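Local coordinates for RNA-binding protein RMD9, mitochondrial (Saccharomyces cerevisiae S288C, PDB 7A9X) that binds a dodecameric element in the 3'-UTRs of mitochondrial mRNAs and takes part in the processing or stability of these transcripts, at residues 108-119 with 151-159; 209-220 with 244-254. One frame throughout, in Å; residues are numbered along the deposited sequence.

In the fold
From the N terminus, the chain first closes on itself in interaction 1, where residues 151-159 come back antiparallel against 108-119 after 31 intervening residues that include helix 140-147. Interaction 2 follows in series, neither nested nor crossing: 23 residues, including helix 227-237, carry the chain from 209-220 to 244-254, where the helices run parallel. Interaction 1 joins helices 105-128 and 151-161 ahead of the first assigned PPR repeat, and interaction 2 ties the segments assigned as PPR2 and PPR3. The centres lie about 21 Å apart. Helix 168-180 links them, its Tyr169 meeting His113 at one and Lys210 at the other. His113 lies near A4, and His244 bonds A3, of chain B.

Interaction 1 (108-119 with 151-159). With nucleotides of chain B.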
loop_
_atom_site.group_PDB
_atom_site.type_symbol
_atom_site.label_atom_id
_atom_site.label_comp_id
_atom_site.label_asym_id
_atom_site.label_seq_id
_atom_site.Cartn_x
_atom_site.Cartn_y
_atom_site.Cartn_z
ATOM N N VAL A 108 -0.767 29.543 -2.530
ATOM C CA VAL A 108 -1.406 28.356 -3.087
ATOM C C VAL A 108 -0.409 27.209 -3.175
ATOM O O VAL A 108 -0.734 26.058 -2.858
ATOM C CB VAL A 108 -2.024 28.677 -4.460
ATOM C CG1 VAL A 108 -2.696 27.444 -5.051
ATOM C CG2 VAL A 108 -3.020 29.819 -4.340
ATOM N N SER A 109 0.823 27.507 -3.593
ATOM C CA SER A 109 1.839 26.468 -3.729
ATOM C C SER A 109 2.202 25.863 -2.379
ATOM O O SER A 109 2.389 24.645 -2.268
ATOM C CB SER A 109 3.080 27.040 -4.411
ATOM O OG SER A 109 2.775 27.510 -5.712
ATOM N N ARG A 110 2.314 26.698 -1.342
ATOM C CA ARG A 110 2.602 26.181 -0.008
ATOM C C ARG A 110 1.476 25.289 0.497
ATOM O O ARG A 110 1.727 24.316 1.216
ATOM C CB ARG A 110 2.844 27.338 0.961
ATOM C CG ARG A 110 4.061 28.193 0.625
ATOM C CD ARG A 110 5.321 27.688 1.310
ATOM N NE ARG A 110 5.364 28.061 2.722
ATOM C CZ ARG A 110 6.363 27.759 3.546
ATOM N NH1 ARG A 110 6.317 28.139 4.816
ATOM N NH2 ARG A 110 7.410 27.074 3.103
ATOM N N LEU A 111 0.230 25.600 0.125
ATOM C CA LEU A 111 -0.891 24.752 0.519
ATOM C C LEU A 111 -0.852 23.410 -0.200
ATOM O O LEU A 111 -1.082 22.364 0.417
ATOM C CB LEU A 111 -2.214 25.464 0.244
ATOM C CG LEU A 111 -3.470 24.675 0.616
ATOM C CD1 LEU A 111 -3.480 24.372 2.106
ATOM C CD2 LEU A 111 -4.720 25.435 0.213
ATOM N N ILE A 112 -0.564 23.423 -1.506
ATOM C CA ILE A 112 -0.491 22.177 -2.266
ATOM C C ILE A 112 0.604 21.276 -1.709
ATOM O O ILE A 112 0.404 20.068 -1.531
ATOM C CB ILE A 112 -0.270 22.471 -3.762
ATOM C CG1 ILE A 112 -1.448 23.259 -4.339
ATOM C CG2 ILE A 112 -0.068 21.179 -4.528
ATOM C CD1 ILE A 112 -1.275 23.617 -5.800
ATOM N N HIS A 113 1.777 21.848 -1.433
ATOM C CA HIS A 113 2.852 21.085 -0.807
ATOM C C HIS A 113 2.391 20.482 0.514
ATOM O O HIS A 113 2.669 19.312 0.807
ATOM C CB HIS A 113 4.070 21.990 -0.605
ATOM C CG HIS A 113 5.271 21.294 -0.039
ATOM N ND1 HIS A 113 6.417 21.971 0.318
ATOM C CD2 HIS A 113 5.508 19.987 0.227
ATOM C CE1 HIS A 113 7.306 21.113 0.784
ATOM N NE2 HIS A 113 6.780 19.902 0.739
ATOM N N LEU A 114 1.662 21.263 1.315
ATOM C CA LEU A 114 1.196 20.777 2.609
ATOM C C LEU A 114 0.251 19.592 2.447
ATOM O O LEU A 114 0.369 18.593 3.166
ATOM C CB LEU A 114 0.511 21.908 3.377
ATOM C CG LEU A 114 -0.050 21.523 4.743
ATOM C CD1 LEU A 114 1.072 21.011 5.629
ATOM C CD2 LEU A 114 -0.756 22.707 5.385
ATOM N N LEU A 115 -0.696 19.688 1.510
ATOM C CA LEU A 115 -1.577 18.559 1.234
ATOM C C LEU A 115 -0.794 17.356 0.724
ATOM O O LEU A 115 -1.162 16.210 1.004
ATOM C CB LEU A 115 -2.652 18.968 0.224
ATOM C CG LEU A 115 -3.585 20.114 0.626
ATOM C CD1 LEU A 115 -4.475 20.517 -0.541
ATOM C CD2 LEU A 115 -4.430 19.729 1.831
ATOM N N HIS A 116 0.287 17.596 -0.024
ATOM C CA HIS A 116 1.143 16.496 -0.448
ATOM C C HIS A 116 1.774 15.806 0.753
ATOM O O HIS A 116 1.760 14.574 0.847
ATOM C CB HIS A 116 2.222 17.002 -1.409
ATOM C CG HIS A 116 3.038 15.911 -2.031
ATOM N ND1 HIS A 116 4.189 16.159 -2.748
ATOM C CD2 HIS A 116 2.867 14.567 -2.046
ATOM C CE1 HIS A 116 4.693 15.016 -3.177
ATOM N NE2 HIS A 116 3.910 14.035 -2.764
ATOM N N ASN A 117 2.322 16.583 1.691
ATOM C CA ASN A 117 2.896 15.985 2.890
ATOM C C ASN A 117 1.834 15.301 3.741
ATOM O O ASN A 117 2.146 14.359 4.476
ATOM C CB ASN A 117 3.640 17.043 3.703
ATOM C CG ASN A 117 5.003 17.363 3.127
ATOM O OD1 ASN A 117 5.378 16.848 2.072
ATOM N ND2 ASN A 117 5.752 18.216 3.813
ATOM N N GLY A 118 0.581 15.754 3.655
ATOM C CA GLY A 118 -0.494 15.050 4.335
ATOM C C GLY A 118 -0.711 13.658 3.774
ATOM O O GLY A 118 -0.886 12.694 4.527
ATOM N N LEU A 119 -0.708 13.534 2.445
ATOM C CA LEU A 119 -0.770 12.215 1.822
ATOM C C LEU A 119 0.392 11.345 2.277
ATOM O O LEU A 119 0.203 10.175 2.631
ATOM C CB LEU A 119 -0.763 12.351 0.299
ATOM C CG LEU A 119 -1.940 13.090 -0.336
ATOM C CD1 LEU A 119 -1.656 13.396 -1.797
ATOM C CD2 LEU A 119 -3.209 12.270 -0.201
ATOM N N SER A 151 -9.547 17.899 -1.590
ATOM C CA SER A 151 -8.960 19.227 -1.458
ATOM C C SER A 151 -8.040 19.537 -2.630
ATOM O O SER A 151 -8.024 20.664 -3.138
ATOM C CB SER A 151 -8.204 19.336 -0.135
ATOM O OG SER A 151 -9.066 19.107 0.966
ATOM N N LEU A 152 -7.273 18.541 -3.080
ATOM C CA LEU A 152 -6.397 18.739 -4.229
ATOM C C LEU A 152 -7.189 18.886 -5.522
ATOM O O LEU A 152 -6.757 19.606 -6.430
ATOM C CB LEU A 152 -5.404 17.581 -4.332
ATOM C CG LEU A 152 -4.343 17.551 -3.228
ATOM C CD1 LEU A 152 -3.687 16.185 -3.137
ATOM C CD2 LEU A 152 -3.300 18.629 -3.467
ATOM N N LYS A 153 -8.341 18.220 -5.628
ATOM C CA LYS A 153 -9.176 18.395 -6.812
ATOM C C LYS A 153 -9.713 19.818 -6.898
ATOM O O LYS A 153 -9.723 20.420 -7.977
ATOM C CB LYS A 153 -10.328 17.391 -6.811
ATOM C CG LYS A 153 -11.330 17.632 -7.934
ATOM C CD LYS A 153 -12.630 16.880 -7.716
ATOM C CE LYS A 153 -12.467 15.396 -7.987
ATOM N NZ LYS A 153 -13.720 14.646 -7.699
ATOM N N ASP A 154 -10.160 20.373 -5.767
ATOM C CA ASP A 154 -10.707 21.726 -5.775
ATOM C C ASP A 154 -9.652 22.750 -6.173
ATOM O O ASP A 154 -9.955 23.727 -6.867
ATOM C CB ASP A 154 -11.289 22.064 -4.402
ATOM C CG ASP A 154 -12.493 21.215 -4.052
ATOM O OD1 ASP A 154 -12.925 20.410 -4.904
ATOM O OD2 ASP A 154 -13.005 21.351 -2.921
ATOM N N ILE A 155 -8.405 22.545 -5.744
ATOM C CA ILE A 155 -7.348 23.491 -6.086
ATOM C C ILE A 155 -6.972 23.360 -7.557
ATOM O O ILE A 155 -6.761 24.365 -8.247
ATOM C CB ILE A 155 -6.131 23.287 -5.166
ATOM C CG1 ILE A 155 -6.540 23.487 -3.705
ATOM C CG2 ILE A 155 -5.008 24.244 -5.542
ATOM C CD1 ILE A 155 -5.409 23.299 -2.724
ATOM N N SER A 156 -6.893 22.127 -8.062
ATOM C CA SER A 156 -6.568 21.920 -9.469
ATOM C C SER A 156 -7.622 22.542 -10.376
ATOM O O SER A 156 -7.294 23.113 -11.422
ATOM C CB SER A 156 -6.429 20.428 -9.765
ATOM O OG SER A 156 -7.703 19.815 -9.874
ATOM N N ASP A 157 -8.895 22.445 -9.988
ATOM C CA ASP A 157 -9.959 23.015 -10.810
ATOM C C ASP A 157 -9.953 24.538 -10.750
ATOM O O ASP A 157 -10.240 25.204 -11.751
ATOM C CB ASP A 157 -11.314 22.461 -10.372
ATOM C CG ASP A 157 -11.440 20.968 -10.614
ATOM O OD1 ASP A 157 -10.514 20.381 -11.212
ATOM O OD2 ASP A 157 -12.463 20.381 -10.204
ATOM N N ASP A 158 -9.630 25.107 -9.585
ATOM C CA ASP A 158 -9.543 26.559 -9.474
ATOM C C ASP A 158 -8.388 27.120 -10.293
ATOM O O ASP A 158 -8.463 28.258 -10.770
ATOM C CB ASP A 158 -9.402 26.968 -8.010
ATOM C CG ASP A 158 -10.700 26.831 -7.242
ATOM O OD1 ASP A 158 -11.712 26.426 -7.850
ATOM O OD2 ASP A 158 -10.711 27.135 -6.031
ATOM N N ILE A 159 -7.316 26.345 -10.461
ATOM C CA ILE A 159 -6.205 26.776 -11.302
ATOM C C ILE A 159 -6.562 26.641 -12.776
ATOM O O ILE A 159 -6.264 27.530 -13.581
ATOM C CB ILE A 159 -4.936 25.981 -10.951
ATOM C CG1 ILE A 159 -4.542 26.215 -9.492
ATOM C CG2 ILE A 159 -3.794 26.365 -11.880
ATOM C CD1 ILE A 159 -3.413 25.333 -9.022
ATOM P P A B 4 10.329 20.471 -2.008
ATOM O OP1 A B 4 9.539 21.161 -3.058
ATOM O OP2 A B 4 9.665 20.040 -0.753
ATOM O "O5'" A B 4 11.006 19.165 -2.625
ATOM C "C5'" A B 4 11.804 19.226 -3.798
ATOM C "C4'" A B 4 12.882 18.170 -3.786
ATOM O "O4'" A B 4 13.910 18.526 -2.821
ATOM C "C3'" A B 4 12.447 16.774 -3.364
ATOM O "O3'" A B 4 11.836 16.041 -4.412
ATOM C "C2'" A B 4 13.749 16.159 -2.867
ATOM O "O2'" A B 4 14.561 15.745 -3.955
ATOM C "C1'" A B 4 14.409 17.363 -2.195
ATOM N N9 A B 4 14.067 17.424 -0.764
ATOM C C8 A B 4 13.236 18.318 -0.134
ATOM N N7 A B 4 13.114 18.102 1.154
ATOM C C5 A B 4 13.914 16.990 1.385
ATOM C C6 A B 4 14.212 16.263 2.552
ATOM N N6 A B 4 13.719 16.559 3.756
ATOM N N1 A B 4 15.047 15.207 2.439
ATOM C C2 A B 4 15.544 14.907 1.231
ATOM N N3 A B 4 15.339 15.514 0.063
ATOM C C4 A B 4 14.506 16.559 0.211
#
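An antiparallel helix pair just ahead of the first assigned PPR repeat is held together by a knob-into-hole contact, in which Ile155 sits among Val108, Leu111, Ile112 and Leu115. The two branches of the knob take different partners. Ile155 CD1 projects between two leucines, lying 3.7 Å from Leu111 CD2 and meeting Leu115 CD1 tip to tip. With its chi1 of -59°, Ile155 places CG2 anti to the backbone N, where it lies alongside Ile112, 3.8 Å from Ile112 CD1, and reaches Val108 CG1 at 4.0 Å. Leu152, one turn earlier, is likewise split: CD2 slides past Leu115, 3.8 Å from Leu115 CB, whereas CD1 points end-on at Leu119 CD1, 3.7 Å away. An alanine in place of Leu152 would remove both methyl branches and would probably open a gap between the helices, with Leu119 CD1 losing its mate and Leu115 covered less well. This largely apolar seam, consistent with an N-terminal extension of the alpha-solenoid, has no hydrogen bond across it, and the helix axes lie 10.7 Å apart at an angle of 153°. Met91 and Tyr94 of helix 78-97 pack against Ile155. Ser151, at the margin, offers Leu115 its CB, while OG bonds to Phe147 O in the turn before. The far side of helix 108-119 faces the RNA: the CB of His113 points away from 151-159, and its ring approaches the phosphate of A4 of chain B obliquely, with CE1 3.0 Å from OP2, while ND1 bonds to Tyr169 OH.

Interaction 2 (209-220 with 244-254); sequences PKVVGFMLPLLY and HPNLYSGLIKV. With nucleotides of chain B.
Gly213 and Gly250 bring the helices into backbone contact, their axes 7.1 Å apart and 13° from parallel. In CA-H...O contacts, Gly250 CA lies 3.2 Å from Gly213 O and Gly213 CA 3.3 Å from Asn246 O; a CB on either glycine would collide with the facing backbone. Leu216 and Leu247 each fit as a knob into the facing helix. Val254 packs CG2 on Leu216 and CG1 over the Tyr220 ring, 4.0 Å from its centroid. Asn246 ND2 gives Lys210 O a bent bond (2.8 Å, 139°). Lys210 CB lies 3.3 Å above the His244 ring centroid, with Pro245 CD on the opposite face, offset toward the rim. The ring is fixed at both nitrogens: ND1 caps the helix, accepting from Asn246 N, and NE2 donates to OP2 of A3 of chain B at 2.6 Å. With Lys210 CG between backbone N and carbonyl carbon (chi1 60°), the extended chain brings NZ to 3.5 Å from A3 N7. The looser margins are side-chain contacts: exposed Pro209 on Leu247, and Lys253 CB on Pro217 CG, its amine in a long, weak ion pair with Glu285. Such parallel packing of first helices from consecutive repeats, RNA at their N-terminal ends, is typical of the PPR alpha-solenoid.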
loop_
_atom_site.group_PDB
_atom_site.type_symbol
_atom_site.label_atom_id
_atom_site.label_comp_id
_atom_site.label_asym_id
_atom_site.label_seq_id
_atom_site.Cartn_x
_atom_site.Cartn_y
_atom_site.Cartn_z
ATOM N N PRO A 209 11.331 23.464 -16.239
ATOM C CA PRO A 209 12.040 22.175 -16.355
ATOM C C PRO A 209 11.692 21.164 -15.275
ATOM O O PRO A 209 11.603 19.965 -15.572
ATOM C CB PRO A 209 13.516 22.591 -16.285
ATOM C CG PRO A 209 13.535 23.978 -16.822
ATOM C CD PRO A 209 12.246 24.612 -16.374
ATOM N N LYS A 210 11.498 21.600 -14.027
ATOM C CA LYS A 210 11.212 20.633 -12.972
ATOM C C LYS A 210 9.824 20.028 -13.126
ATOM O O LYS A 210 9.594 18.894 -12.692
ATOM C CB LYS A 210 11.370 21.275 -11.594
ATOM C CG LYS A 210 10.464 22.462 -11.314
ATOM C CD LYS A 210 10.681 22.939 -9.887
ATOM C CE LYS A 210 10.023 24.278 -9.623
ATOM N NZ LYS A 210 10.349 24.767 -8.253
ATOM N N VAL A 211 8.891 20.758 -13.742
ATOM C CA VAL A 211 7.583 20.184 -14.035
ATOM C C VAL A 211 7.679 19.227 -15.217
ATOM O O VAL A 211 7.036 18.169 -15.232
ATOM C CB VAL A 211 6.551 21.299 -14.288
ATOM C CG1 VAL A 211 5.164 20.705 -14.486
ATOM C CG2 VAL A 211 6.549 22.300 -13.143
ATOM N N VAL A 212 8.477 19.583 -16.227
ATOM C CA VAL A 212 8.700 18.678 -17.352
ATOM C C VAL A 212 9.357 17.390 -16.874
ATOM O O VAL A 212 9.025 16.295 -17.343
ATOM C CB VAL A 212 9.543 19.370 -18.440
ATOM C CG1 VAL A 212 9.797 18.419 -19.603
ATOM C CG2 VAL A 212 8.855 20.637 -18.920
ATOM N N GLY A 213 10.291 17.503 -15.925
ATOM C CA GLY A 213 10.940 16.318 -15.390
ATOM C C GLY A 213 9.960 15.337 -14.780
ATOM O O GLY A 213 10.068 14.128 -14.994
ATOM N N PHE A 214 8.988 15.838 -14.012
ATOM C CA PHE A 214 7.958 14.947 -13.489
ATOM C C PHE A 214 7.146 14.326 -14.612
ATOM O O PHE A 214 6.708 13.176 -14.494
ATOM C CB PHE A 214 7.018 15.689 -12.536
ATOM C CG PHE A 214 5.783 14.901 -12.185
ATOM C CD1 PHE A 214 5.797 14.009 -11.126
ATOM C CD2 PHE A 214 4.620 15.025 -12.934
ATOM C CE1 PHE A 214 4.674 13.268 -10.810
ATOM C CE2 PHE A 214 3.497 14.282 -12.626
ATOM C CZ PHE A 214 3.522 13.405 -11.560
ATOM N N MET A 215 6.927 15.072 -15.697
ATOM C CA MET A 215 6.005 14.625 -16.734
ATOM C C MET A 215 6.621 13.586 -17.660
ATOM O O MET A 215 5.894 12.742 -18.198
ATOM C CB MET A 215 5.510 15.825 -17.542
ATOM C CG MET A 215 4.348 16.539 -16.887
ATOM S SD MET A 215 2.944 15.419 -16.742
ATOM C CE MET A 215 2.096 16.106 -15.329
ATOM N N LEU A 216 7.943 13.624 -17.846
ATOM C CA LEU A 216 8.592 12.724 -18.799
ATOM C C LEU A 216 8.267 11.253 -18.560
ATOM O O LEU A 216 7.911 10.565 -19.530
ATOM C CB LEU A 216 10.104 12.972 -18.791
ATOM C CG LEU A 216 10.584 14.329 -19.301
ATOM C CD1 LEU A 216 12.086 14.471 -19.121
ATOM C CD2 LEU A 216 10.195 14.518 -20.759
ATOM N N PRO A 217 8.361 10.709 -17.339
ATOM C CA PRO A 217 8.000 9.291 -17.164
ATOM C C PRO A 217 6.556 8.981 -17.517
ATOM O O PRO A 217 6.272 7.880 -18.006
ATOM C CB PRO A 217 8.283 9.041 -15.677
ATOM C CG PRO A 217 9.295 10.063 -15.313
ATOM C CD PRO A 217 8.915 11.276 -16.098
ATOM N N LEU A 218 5.631 9.915 -17.285
ATOM C CA LEU A 218 4.240 9.677 -17.661
ATOM C C LEU A 218 4.061 9.739 -19.172
ATOM O O LEU A 218 3.266 8.980 -19.739
ATOM C CB LEU A 218 3.323 10.688 -16.975
ATOM C CG LEU A 218 3.327 10.704 -15.446
ATOM C CD1 LEU A 218 2.247 11.640 -14.934
ATOM C CD2 LEU A 218 3.139 9.304 -14.887
ATOM N N LEU A 219 4.790 10.636 -19.840
ATOM C CA LEU A 219 4.672 10.754 -21.289
ATOM C C LEU A 219 5.279 9.548 -21.994
ATOM O O LEU A 219 4.740 9.076 -23.002
ATOM C CB LEU A 219 5.335 12.046 -21.768
ATOM C CG LEU A 219 4.722 13.345 -21.242
ATOM C CD1 LEU A 219 5.396 14.556 -21.867
ATOM C CD2 LEU A 219 3.223 13.371 -21.498
ATOM N N TYR A 220 6.401 9.036 -21.484
ATOM C CA TYR A 220 7.000 7.853 -22.090
ATOM C C TYR A 220 6.134 6.619 -21.879
ATOM O O TYR A 220 6.107 5.730 -22.738
ATOM C CB TYR A 220 8.401 7.610 -21.531
ATOM C CG TYR A 220 9.030 6.357 -22.088
ATOM C CD1 TYR A 220 9.569 6.340 -23.369
ATOM C CD2 TYR A 220 9.066 5.183 -21.345
ATOM C CE1 TYR A 220 10.137 5.194 -23.890
ATOM C CE2 TYR A 220 9.632 4.031 -21.858
ATOM C CZ TYR A 220 10.167 4.044 -23.131
ATOM O OH TYR A 220 10.730 2.902 -23.646
ATOM N N HIS A 244 17.777 21.509 -13.903
ATOM C CA HIS A 244 17.086 21.188 -12.664
ATOM C C HIS A 244 17.200 19.695 -12.368
ATOM O O HIS A 244 17.012 18.867 -13.267
ATOM C CB HIS A 244 15.615 21.595 -12.730
ATOM C CG HIS A 244 14.952 21.635 -11.389
ATOM N ND1 HIS A 244 14.589 20.495 -10.703
ATOM C CD2 HIS A 244 14.603 22.676 -10.597
ATOM C CE1 HIS A 244 14.040 20.832 -9.550
ATOM N NE2 HIS A 244 14.035 22.150 -9.462
ATOM N N PRO A 245 17.506 19.322 -11.124
ATOM C CA PRO A 245 17.649 17.894 -10.793
ATOM C C PRO A 245 16.429 17.058 -11.132
ATOM O O PRO A 245 16.578 15.893 -11.516
ATOM C CB PRO A 245 17.907 17.916 -9.281
ATOM C CG PRO A 245 18.481 19.263 -9.014
ATOM C CD PRO A 245 17.834 20.197 -9.986
ATOM N N ASN A 246 15.222 17.613 -11.003
ATOM C CA ASN A 246 14.029 16.839 -11.331
ATOM C C ASN A 246 13.931 16.572 -12.828
ATOM O O ASN A 246 13.280 15.605 -13.241
ATOM C CB ASN A 246 12.776 17.560 -10.832
ATOM C CG ASN A 246 11.630 16.606 -10.550
ATOM O OD1 ASN A 246 11.849 15.469 -10.136
ATOM N ND2 ASN A 246 10.402 17.065 -10.775
ATOM N N LEU A 247 14.554 17.417 -13.655
ATOM C CA LEU A 247 14.638 17.118 -15.081
ATOM C C LEU A 247 15.592 15.957 -15.332
ATOM O O LEU A 247 15.305 15.076 -16.151
ATOM C CB LEU A 247 15.074 18.361 -15.859
ATOM C CG LEU A 247 15.080 18.263 -17.387
ATOM C CD1 LEU A 247 13.709 17.874 -17.914
ATOM C CD2 LEU A 247 15.543 19.573 -18.013
ATOM N N TYR A 248 16.732 15.942 -14.635
ATOM C CA TYR A 248 17.590 14.762 -14.638
ATOM C C TYR A 248 16.809 13.517 -14.237
ATOM O O TYR A 248 16.867 12.486 -14.917
ATOM C CB TYR A 248 18.769 14.962 -13.682
ATOM C CG TYR A 248 19.936 15.743 -14.243
ATOM C CD1 TYR A 248 20.737 15.211 -15.245
ATOM C CD2 TYR A 248 20.256 17.002 -13.748
ATOM C CE1 TYR A 248 21.812 15.916 -15.751
ATOM C CE2 TYR A 248 21.329 17.714 -14.245
ATOM C CZ TYR A 248 22.101 17.167 -15.247
ATOM O OH TYR A 248 23.170 17.871 -15.748
ATOM N N SER A 249 16.057 13.605 -13.135
ATOM C CA SER A 249 15.422 12.425 -12.557
ATOM C C SER A 249 14.422 11.803 -13.522
ATOM O O SER A 249 14.449 10.592 -13.769
ATOM C CB SER A 249 14.738 12.791 -11.240
ATOM O OG SER A 249 14.141 11.647 -10.655
ATOM N N GLY A 250 13.523 12.617 -14.076
ATOM C CA GLY A 250 12.548 12.092 -15.019
ATOM C C GLY A 250 13.194 11.501 -16.259
ATOM O O GLY A 250 12.752 10.470 -16.774
ATOM N N LEU A 251 14.257 12.142 -16.749
ATOM C CA LEU A 251 14.932 11.641 -17.942
ATOM C C LEU A 251 15.662 10.332 -17.655
ATOM O O LEU A 251 15.684 9.429 -18.501
ATOM C CB LEU A 251 15.900 12.695 -18.475
ATOM C CG LEU A 251 16.354 12.549 -19.928
ATOM C CD1 LEU A 251 15.155 12.405 -20.851
ATOM C CD2 LEU A 251 17.201 13.742 -20.337
ATOM N N ILE A 252 16.258 10.207 -16.468
ATOM C CA ILE A 252 16.887 8.947 -16.083
ATOM C C ILE A 252 15.850 7.832 -16.006
ATOM O O ILE A 252 16.080 6.720 -16.494
ATOM C CB ILE A 252 17.642 9.110 -14.750
ATOM C CG1 ILE A 252 18.848 10.028 -14.934
ATOM C CG2 ILE A 252 18.082 7.755 -14.207
ATOM C CD1 ILE A 252 19.412 10.555 -13.636
ATOM N N LYS A 253 14.691 8.115 -15.406
ATOM C CA LYS A 253 13.659 7.092 -15.266
ATOM C C LYS A 253 13.164 6.611 -16.624
ATOM O O LYS A 253 12.939 5.411 -16.820
ATOM C CB LYS A 253 12.496 7.629 -14.429
ATOM C CG LYS A 253 12.841 7.879 -12.970
ATOM C CD LYS A 253 11.617 8.309 -12.174
ATOM C CE LYS A 253 11.952 8.484 -10.702
ATOM N NZ LYS A 253 10.745 8.770 -9.876
ATOM N N VAL A 254 12.982 7.535 -17.572
ATOM C CA VAL A 254 12.559 7.153 -18.917
ATOM C C VAL A 254 13.571 6.199 -19.537
ATOM O O VAL A 254 13.213 5.141 -20.069
ATOM C CB VAL A 254 12.356 8.406 -19.790
ATOM C CG1 VAL A 254 12.155 8.013 -21.248
ATOM C CG2 VAL A 254 11.176 9.220 -19.291
ATOM P P A B 3 14.336 22.572 -5.893
ATOM O OP1 A B 3 14.855 21.181 -5.832
ATOM O OP2 A B 3 13.484 22.993 -7.035
ATOM O "O5'" A B 3 13.517 22.840 -4.556
ATOM C "C5'" A B 3 14.076 22.546 -3.286
ATOM C "C4'" A B 3 13.222 23.105 -2.179
ATOM O "O4'" A B 3 13.169 24.549 -2.290
ATOM C "C3'" A B 3 11.763 22.674 -2.191
ATOM O "O3'" A B 3 11.572 21.402 -1.594
ATOM C "C2'" A B 3 11.069 23.813 -1.453
ATOM O "O2'" A B 3 11.219 23.667 -0.047
ATOM C "C1'" A B 3 11.896 25.019 -1.904
ATOM N N9 A B 3 11.290 25.720 -3.051
ATOM C C8 A B 3 11.501 25.486 -4.388
ATOM N N7 A B 3 10.816 26.278 -5.177
ATOM C C5 A B 3 10.107 27.088 -4.301
ATOM C C6 A B 3 9.195 28.138 -4.509
ATOM N N6 A B 3 8.825 28.569 -5.716
ATOM N N1 A B 3 8.667 28.738 -3.418
ATOM C C2 A B 3 9.037 28.307 -2.207
ATOM N N3 A B 3 9.884 27.332 -1.883
ATOM C C4 A B 3 10.389 26.756 -2.988
#